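Local coordinates for protein toll (Drosophila melanogaster, PDB 4LXR) that serves as the receptor for the cleaved, active cytokine spaetzle C-106, switching on Toll signalling in embryonic dorsal-ventral patterning and antifungal defence, at residues G626-V631 with E649-L654; E645-N650 with S669-G674. All coordinates share one frame; numbering follows the deposited sequence.

Contact 1 of 2, residues G626-V631 with E649-L654; sequences GNLTHV and ENNTLL. With NAG (2-acetamido-2-deoxy-beta-D-glucopyranose), chain G.
Asn651 accepts the backbone N-H of Leu628 on its side-chain OD1, and this bond ties 626-631, in the LRRNT region that precedes the second block of repeats, to the loop after strand 643-647 in LRR 16. In the sequence of this repeat, Asn651 holds the asparagine place of the LxLxxN pattern, the residue that builds the asparagine ladder inside the solenoid. The bond from Leu628 N to Asn651 OD1 is 3.1 Å long and lies in the carbonyl plane, on a lone pair, with a C=O...donor angle of 124°. The side chains of Leu628 and Asn651 run side by side, which puts Leu628 CG 3.3 Å from Asn651 OD1. Further along, the backbones are tied by Leu654 N and Thr629 O at 2.8 Å, nearly straight at the hydrogen (173°). Between these two bonds, Thr629 CA approaches Thr652 O at 3.4 Å in a CA-H...O contact.

Leu653 supplies the apolar side of the join. Its CG stands beside the backbone N and anti to the carbonyl carbon (chi1 -72°), which carries CD2 against the peptide of His630, 3.4 Å from His630 C. The same Leu653 CD2 touches Val631 CG2 at 4.2 Å.

One shell out, the carboxamide of Asn651 is gripped from its other end: ND2 donates to Leu648 O and to Cys623 O. With both ends of the amide engaged, its rotation is fixed. Asn675, from the following repeat, repeats the scheme by accepting Leu653 N on OD1. An N-acetylglucosamine of an attached glycan, itself hydrogen-bonded to His698, lies against Thr652 and Leu654, with its acetyl oxygen O7 3.3 Å from Leu654 CD2.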
ATOM      1  N   GLY A 626     -12.251  58.346  -5.654  1.00 58.25           N
ATOM      2  CA  GLY A 626     -11.500  59.526  -6.066  1.00 57.56           C
ATOM      3  C   GLY A 626     -12.332  60.781  -6.282  1.00 61.72           C
ATOM      4  O   GLY A 626     -11.843  61.771  -6.818  1.00 66.98           O
ATOM      5  N   ASN A 627     -13.582  60.748  -5.840  1.00 62.76           N
ATOM      6  CA  ASN A 627     -14.531  61.812  -6.127  1.00 67.47           C
ATOM      7  C   ASN A 627     -15.248  62.342  -4.889  1.00 64.83           C
ATOM      8  O   ASN A 627     -16.190  63.119  -5.005  1.00 75.42           O
ATOM      9  CB  ASN A 627     -15.580  61.302  -7.120  1.00 76.49           C
ATOM     10  CG  ASN A 627     -16.369  60.110  -6.579  1.00 75.70           C
ATOM     11  OD1 ASN A 627     -15.962  59.472  -5.601  1.00 68.17           O
ATOM     12  ND2 ASN A 627     -17.497  59.801  -7.223  1.00 75.46           N
ATOM     13  N   LEU A 628     -14.823  61.915  -3.707  1.00 62.30           N
ATOM     14  CA  LEU A 628     -15.529  62.308  -2.492  1.00 68.31           C
ATOM     15  C   LEU A 628     -15.141  63.705  -2.011  1.00 71.95           C
ATOM     16  O   LEU A 628     -13.955  64.056  -1.956  1.00 50.78           O
ATOM     17  CB  LEU A 628     -15.330  61.283  -1.372  1.00 51.84           C
ATOM     18  CG  LEU A 628     -15.854  59.870  -1.653  1.00 54.81           C
ATOM     19  CD1 LEU A 628     -15.831  59.035  -0.378  1.00 57.83           C
ATOM     20  CD2 LEU A 628     -17.248  59.898  -2.272  1.00 55.90           C
ATOM     21  N   THR A 629     -16.156  64.491  -1.669  1.00 54.03           N
ATOM     22  CA  THR A 629     -15.950  65.815  -1.094  1.00 62.14           C
ATOM     23  C   THR A 629     -16.180  65.767   0.413  1.00 62.09           C
ATOM     24  O   THR A 629     -15.687  66.612   1.157  1.00 62.56           O
ATOM     25  CB  THR A 629     -16.854  66.875  -1.755  1.00 56.33           C
ATOM     26  OG1 THR A 629     -18.229  66.502  -1.607  1.00 58.35           O
ATOM     27  CG2 THR A 629     -16.540  66.988  -3.240  1.00 57.44           C
ATOM     28  N   HIS A 630     -16.912  64.751   0.857  1.00 62.83           N
ATOM     29  CA  HIS A 630     -17.189  64.567   2.277  1.00 62.73           C
ATOM     30  C   HIS A 630     -16.959  63.125   2.705  1.00 60.14           C
ATOM     31  O   HIS A 630     -16.990  62.205   1.884  1.00 63.01           O
ATOM     32  CB  HIS A 630     -18.635  64.957   2.596  1.00 66.73           C
ATOM     33  CG  HIS A 630     -18.923  66.410   2.411  1.00 73.22           C
ATOM     34  ND1 HIS A 630     -19.558  66.907   1.292  1.00 83.99           N
ATOM     35  CD2 HIS A 630     -18.664  67.479   3.202  1.00 74.87           C
ATOM     36  CE1 HIS A 630     -19.679  68.218   1.403  1.00 86.83           C
ATOM     37  NE2 HIS A 630     -19.141  68.590   2.551  1.00 83.92           N
ATOM     38  N   VAL A 631     -16.731  62.937   3.999  1.00 53.32           N
ATOM     39  CA  VAL A 631     -16.637  61.609   4.575  1.00 49.68           C
ATOM     40  C   VAL A 631     -18.025  60.986   4.606  1.00 66.64           C
ATOM     41  O   VAL A 631     -18.936  61.529   5.237  1.00 67.62           O
ATOM     42  CB  VAL A 631     -16.070  61.657   6.001  1.00 48.14           C
ATOM     43  CG1 VAL A 631     -16.168  60.279   6.661  1.00 48.08           C
ATOM     44  CG2 VAL A 631     -14.624  62.154   5.979  1.00 45.85           C
ATOM     45  N   GLU A 649      -7.715  58.083   0.758  1.00 40.33           N
ATOM     46  CA  GLU A 649      -6.648  58.576  -0.118  1.00 46.81           C
ATOM     47  C   GLU A 649      -7.095  59.017  -1.507  1.00 44.71           C
ATOM     48  O   GLU A 649      -7.956  58.387  -2.141  1.00 43.92           O
ATOM     49  CB  GLU A 649      -5.535  57.536  -0.283  1.00 39.32           C
ATOM     50  CG  GLU A 649      -4.761  57.218   0.975  1.00 41.95           C
ATOM     51  CD  GLU A 649      -5.351  56.052   1.744  1.00 48.56           C
ATOM     52  OE1 GLU A 649      -4.582  55.372   2.462  1.00 44.91           O
ATOM     53  OE2 GLU A 649      -6.581  55.809   1.620  1.00 47.97           O
ATOM     54  N   ASN A 650      -6.473  60.097  -1.974  1.00 42.52           N
ATOM     55  CA  ASN A 650      -6.686  60.625  -3.323  1.00 43.22           C
ATOM     56  C   ASN A 650      -8.145  60.866  -3.710  1.00 45.02           C
ATOM     57  O   ASN A 650      -8.552  60.603  -4.835  1.00 46.91           O
ATOM     58  CB  ASN A 650      -5.954  59.766  -4.369  1.00 50.72           C
ATOM     59  CG  ASN A 650      -4.433  59.718  -4.132  1.00 58.28           C
ATOM     60  OD1 ASN A 650      -3.804  58.659  -4.243  1.00 54.34           O
ATOM     61  ND2 ASN A 650      -3.845  60.869  -3.799  1.00 65.89           N
ATOM     62  N   ASN A 651      -8.932  61.362  -2.764  1.00 46.65           N
ATOM     63  CA  ASN A 651     -10.260  61.886  -3.077  1.00 49.52           C
ATOM     64  C   ASN A 651     -10.188  63.420  -3.205  1.00 55.68           C
ATOM     65  O   ASN A 651      -9.117  63.954  -3.503  1.00 46.16           O
ATOM     66  CB  ASN A 651     -11.271  61.434  -2.019  1.00 50.40           C
ATOM     67  CG  ASN A 651     -11.734  59.992  -2.230  1.00 52.94           C
ATOM     68  OD1 ASN A 651     -12.754  59.748  -2.869  1.00 50.47           O
ATOM     69  ND2 ASN A 651     -10.981  59.035  -1.696  1.00 51.83           N
ATOM     70  N   THR A 652     -11.299  64.132  -3.007  1.00 48.28           N
ATOM     71  CA  THR A 652     -11.216  65.595  -2.893  1.00 52.07           C
ATOM     72  C   THR A 652     -11.984  66.142  -1.689  1.00 50.99           C
ATOM     73  O   THR A 652     -12.847  67.016  -1.837  1.00 52.40           O
ATOM     74  CB  THR A 652     -11.667  66.340  -4.175  1.00 51.00           C
ATOM     75  OG1 THR A 652     -13.023  65.999  -4.491  1.00 53.07           O
ATOM     76  CG2 THR A 652     -10.756  66.007  -5.347  1.00 51.20           C
ATOM     77  N   LEU A 653     -11.670  65.615  -0.506  1.00 46.68           N
ATOM     78  CA  LEU A 653     -12.353  66.006   0.723  1.00 46.71           C
ATOM     79  C   LEU A 653     -12.193  67.498   0.994  1.00 53.42           C
ATOM     80  O   LEU A 653     -11.073  68.023   1.020  1.00 45.85           O
ATOM     81  CB  LEU A 653     -11.815  65.217   1.915  1.00 44.71           C
ATOM     82  CG  LEU A 653     -12.145  63.735   2.057  1.00 44.58           C
ATOM     83  CD1 LEU A 653     -11.454  63.154   3.284  1.00 48.72           C
ATOM     84  CD2 LEU A 653     -13.635  63.531   2.148  1.00 46.61           C
ATOM     85  N   LEU A 654     -13.317  68.175   1.199  1.00 48.96           N
ATOM     86  CA  LEU A 654     -13.302  69.611   1.431  1.00 58.89           C
ATOM     87  C   LEU A 654     -13.174  69.926   2.917  1.00 55.66           C
ATOM     88  O   LEU A 654     -12.532  70.897   3.298  1.00 56.21           O
ATOM     89  CB  LEU A 654     -14.558  70.257   0.855  1.00 54.94           C
ATOM     90  CG  LEU A 654     -14.743  70.095  -0.657  1.00 55.24           C
ATOM     91  CD1 LEU A 654     -16.053  70.718  -1.089  1.00 57.21           C
ATOM     92  CD2 LEU A 654     -13.559  70.690  -1.434  1.00 53.63           C
TER
HETATM   93  C1  NAG G   1      -9.523  70.100  -5.149  1.00 43.69           C
HETATM   94  C2  NAG G   1     -10.501  70.678  -6.172  1.00 52.22           C
HETATM   95  C3  NAG G   1      -9.969  70.460  -7.589  1.00 64.28           C
HETATM   96  C4  NAG G   1      -8.539  70.967  -7.724  1.00 69.41           C
HETATM   97  C5  NAG G   1      -7.662  70.392  -6.612  1.00 67.74           C
HETATM   98  C6  NAG G   1      -6.272  70.986  -6.580  1.00 73.88           C
HETATM   99  C7  NAG G   1     -12.765  70.521  -5.210  1.00 60.41           C
HETATM  100  C8  NAG G   1     -14.047  69.736  -5.196  1.00 54.90           C
HETATM  101  N2  NAG G   1     -11.811  70.064  -6.028  1.00 57.07           N
HETATM  102  O3  NAG G   1     -10.807  71.111  -8.538  1.00 64.97           O
HETATM  103  O4  NAG G   1      -8.034  70.548  -8.988  1.00 73.02           O
HETATM  104  O5  NAG G   1      -8.248  70.673  -5.334  1.00 60.61           O
HETATM  105  O6  NAG G   1      -5.279  69.986  -6.761  1.00 81.73           O
HETATM  106  O7  NAG G   1     -12.605  71.519  -4.514  1.00 64.04           O

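Contact 2 of 2, residues E645-N650 with S669-G674; sequences ELHLEN and SLHLAG
Strands 645-647 and 669-671 run parallel, their axes 4.9 Å apart at closest and inclined by 9°, in a register that sets Glu645 by Ser669, Leu646 by Leu670 and His647 by His671. Leu646 bonds both ways, its N to Ser669 O at 2.8 Å and its O to His671 N. Leu648 N to His671 O continues the series, and past the strands Asn650 N still reaches Ala673 O at 2.8 Å. On the face carrying Glu645, the imidazoles of His647 and His671 form an offset stack, centroids 3.9 Å apart. His647 CE1 sits over the centre of the His671 ring. Two carboxylates hold the His647 ring at its edge: His647 NE2 donates to Glu645 OE2, and ND1 to Glu649 OE1 at 2.7 Å, on a syn lone pair. These are neighbouring parallel strands, one per repeat, of a leucine-rich-repeat solenoid, with Glu645, His647, Ser669 and His671 on one face and the leucines turned into the core on the other. Inside, Leu646 CD2 meets Leu670 CD2 at 3.6 Å, while Leu648 and Leu672 lie side by side. Glu649, bent at chi2 (91°), brings OE1 within 3.3 Å of His671 CB, and its OE2 takes a bond from His624 NE2.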
ATOM      1  N   GLU A 645      -9.562  51.727  10.487  1.00 46.50           N
ATOM      2  CA  GLU A 645      -8.770  52.506   9.542  1.00 40.26           C
ATOM      3  C   GLU A 645      -9.663  53.097   8.466  1.00 45.43           C
ATOM      4  O   GLU A 645     -10.372  52.383   7.773  1.00 42.67           O
ATOM      5  CB  GLU A 645      -7.684  51.652   8.886  1.00 39.85           C
ATOM      6  CG  GLU A 645      -6.797  50.897   9.846  1.00 44.29           C
ATOM      7  CD  GLU A 645      -5.693  50.138   9.130  1.00 49.34           C
ATOM      8  OE1 GLU A 645      -4.850  49.524   9.818  1.00 45.77           O
ATOM      9  OE2 GLU A 645      -5.666  50.157   7.880  1.00 51.71           O
ATOM     10  N   LEU A 646      -9.637  54.411   8.327  1.00 44.61           N
ATOM     11  CA  LEU A 646     -10.486  55.045   7.337  1.00 48.06           C
ATOM     12  C   LEU A 646      -9.621  55.518   6.190  1.00 40.13           C
ATOM     13  O   LEU A 646      -8.919  56.514   6.302  1.00 38.76           O
ATOM     14  CB  LEU A 646     -11.265  56.196   7.960  1.00 43.63           C
ATOM     15  CG  LEU A 646     -12.174  57.041   7.082  1.00 42.49           C
ATOM     16  CD1 LEU A 646     -13.235  56.183   6.341  1.00 44.61           C
ATOM     17  CD2 LEU A 646     -12.830  58.068   7.974  1.00 42.87           C
ATOM     18  N   HIS A 647      -9.655  54.770   5.098  1.00 41.97           N
ATOM     19  CA  HIS A 647      -8.839  55.048   3.930  1.00 43.17           C
ATOM     20  C   HIS A 647      -9.597  55.876   2.897  1.00 44.54           C
ATOM     21  O   HIS A 647     -10.532  55.395   2.244  1.00 43.55           O
ATOM     22  CB  HIS A 647      -8.305  53.736   3.333  1.00 42.35           C
ATOM     23  CG  HIS A 647      -7.179  53.137   4.123  1.00 41.55           C
ATOM     24  ND1 HIS A 647      -5.857  53.464   3.903  1.00 42.28           N
ATOM     25  CD2 HIS A 647      -7.182  52.253   5.147  1.00 40.10           C
ATOM     26  CE1 HIS A 647      -5.094  52.796   4.747  1.00 37.83           C
ATOM     27  NE2 HIS A 647      -5.873  52.048   5.509  1.00 46.00           N
ATOM     28  N   LEU A 648      -9.189  57.137   2.777  1.00 41.20           N
ATOM     29  CA  LEU A 648      -9.851  58.091   1.902  1.00 41.83           C
ATOM     30  C   LEU A 648      -8.841  58.761   0.976  1.00 41.20           C
ATOM     31  O   LEU A 648      -9.078  59.856   0.468  1.00 47.09           O
ATOM     32  CB  LEU A 648     -10.620  59.121   2.728  1.00 47.80           C
ATOM     33  CG  LEU A 648     -11.804  58.587   3.548  1.00 51.16           C
ATOM     34  CD1 LEU A 648     -12.381  59.640   4.481  1.00 44.05           C
ATOM     35  CD2 LEU A 648     -12.894  58.057   2.625  1.00 61.81           C
ATOM     36  N   GLU A 649      -7.715  58.083   0.758  1.00 40.33           N
ATOM     37  CA  GLU A 649      -6.648  58.576  -0.118  1.00 46.81           C
ATOM     38  C   GLU A 649      -7.095  59.017  -1.507  1.00 44.71           C
ATOM     39  O   GLU A 649      -7.956  58.387  -2.141  1.00 43.92           O
ATOM     40  CB  GLU A 649      -5.535  57.536  -0.283  1.00 39.32           C
ATOM     41  CG  GLU A 649      -4.761  57.218   0.975  1.00 41.95           C
ATOM     42  CD  GLU A 649      -5.351  56.052   1.744  1.00 48.56           C
ATOM     43  OE1 GLU A 649      -4.582  55.372   2.462  1.00 44.91           O
ATOM     44  OE2 GLU A 649      -6.581  55.809   1.620  1.00 47.97           O
ATOM     45  N   ASN A 650      -6.473  60.097  -1.974  1.00 42.52           N
ATOM     46  CA  ASN A 650      -6.686  60.625  -3.323  1.00 43.22           C
ATOM     47  C   ASN A 650      -8.145  60.866  -3.710  1.00 45.02           C
ATOM     48  O   ASN A 650      -8.552  60.603  -4.835  1.00 46.91           O
ATOM     49  CB  ASN A 650      -5.954  59.766  -4.369  1.00 50.72           C
ATOM     50  CG  ASN A 650      -4.433  59.718  -4.132  1.00 58.28           C
ATOM     51  OD1 ASN A 650      -3.804  58.659  -4.243  1.00 54.34           O
ATOM     52  ND2 ASN A 650      -3.845  60.869  -3.799  1.00 65.89           N
ATOM     53  N   SER A 669      -7.416  55.488  12.798  1.00 40.13           N
ATOM     54  CA  SER A 669      -6.425  55.794  11.780  1.00 35.34           C
ATOM     55  C   SER A 669      -7.098  56.545  10.643  1.00 35.71           C
ATOM     56  O   SER A 669      -8.007  56.008   9.994  1.00 37.03           O
ATOM     57  CB  SER A 669      -5.820  54.499  11.238  1.00 44.13           C
ATOM     58  OG  SER A 669      -4.438  54.633  11.012  1.00 51.88           O
ATOM     59  N   LEU A 670      -6.673  57.785  10.416  1.00 34.79           N
ATOM     60  CA  LEU A 670      -7.173  58.584   9.308  1.00 35.23           C
ATOM     61  C   LEU A 670      -6.109  58.681   8.230  1.00 38.45           C
ATOM     62  O   LEU A 670      -5.039  59.240   8.456  1.00 40.85           O
ATOM     63  CB  LEU A 670      -7.551  59.990   9.766  1.00 37.88           C
ATOM     64  CG  LEU A 670      -8.904  60.173  10.443  1.00 41.06           C
ATOM     65  CD1 LEU A 670      -9.051  61.585  11.033  1.00 37.02           C
ATOM     66  CD2 LEU A 670     -10.024  59.863   9.447  1.00 38.40           C
ATOM     67  N   HIS A 671      -6.411  58.129   7.060  1.00 35.96           N
ATOM     68  CA  HIS A 671      -5.491  58.137   5.932  1.00 36.25           C
ATOM     69  C   HIS A 671      -6.088  59.031   4.864  1.00 44.24           C
ATOM     70  O   HIS A 671      -6.929  58.596   4.063  1.00 41.05           O
ATOM     71  CB  HIS A 671      -5.283  56.715   5.406  1.00 40.73           C
ATOM     72  CG  HIS A 671      -4.878  55.741   6.469  1.00 41.64           C
ATOM     73  ND1 HIS A 671      -3.559  55.440   6.741  1.00 41.23           N
ATOM     74  CD2 HIS A 671      -5.617  55.031   7.355  1.00 35.58           C
ATOM     75  CE1 HIS A 671      -3.505  54.570   7.734  1.00 38.66           C
ATOM     76  NE2 HIS A 671      -4.740  54.306   8.124  1.00 44.49           N
ATOM     77  N   LEU A 672      -5.660  60.292   4.873  1.00 34.90           N
ATOM     78  CA  LEU A 672      -6.300  61.319   4.075  1.00 43.00           C
ATOM     79  C   LEU A 672      -5.369  61.936   3.038  1.00 41.44           C
ATOM     80  O   LEU A 672      -5.650  63.013   2.529  1.00 40.32           O
ATOM     81  CB  LEU A 672      -6.837  62.416   5.002  1.00 43.96           C
ATOM     82  CG  LEU A 672      -7.681  61.901   6.171  1.00 45.73           C
ATOM     83  CD1 LEU A 672      -7.974  63.014   7.167  1.00 36.48           C
ATOM     84  CD2 LEU A 672      -8.987  61.273   5.644  1.00 38.09           C
ATOM     85  N   ALA A 673      -4.265  61.270   2.722  1.00 34.92           N
ATOM     86  CA  ALA A 673      -3.335  61.837   1.751  1.00 34.90           C
ATOM     87  C   ALA A 673      -4.020  62.100   0.419  1.00 40.49           C
ATOM     88  O   ALA A 673      -4.745  61.245  -0.095  1.00 41.60           O
ATOM     89  CB  ALA A 673      -2.123  60.923   1.558  1.00 36.10           C
ATOM     90  N   GLY A 674      -3.809  63.293  -0.127  1.00 40.42           N
ATOM     91  CA  GLY A 674      -4.270  63.604  -1.468  1.00 38.94           C
ATOM     92  C   GLY A 674      -5.691  64.123  -1.539  1.00 45.70           C
ATOM     93  O   GLY A 674      -6.428  63.791  -2.457  1.00 51.80           O
TER

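Overall arrangement
From the N terminus, the chain leaves strand 618-622, passes through 626-631, and returns as strand 643-647; contact 1 closes that loop when the chain reaches 649-654. It then swings round the next turn to strand 669-671, where contact 2 closes the second loop. The two loops overlap instead of nesting: 645-650 lies within the span 626-654 of the first, while 669-674 lies beyond it, and the segments share Glu649 and Asn650. The contacts are about 9 Å apart, centre to centre. Leu648 CD1 joins them in the interior, 3.7 Å from Val631 CG2. Together they couple the LRRNT region to LRR 16, and LRR 16 to LRR 17.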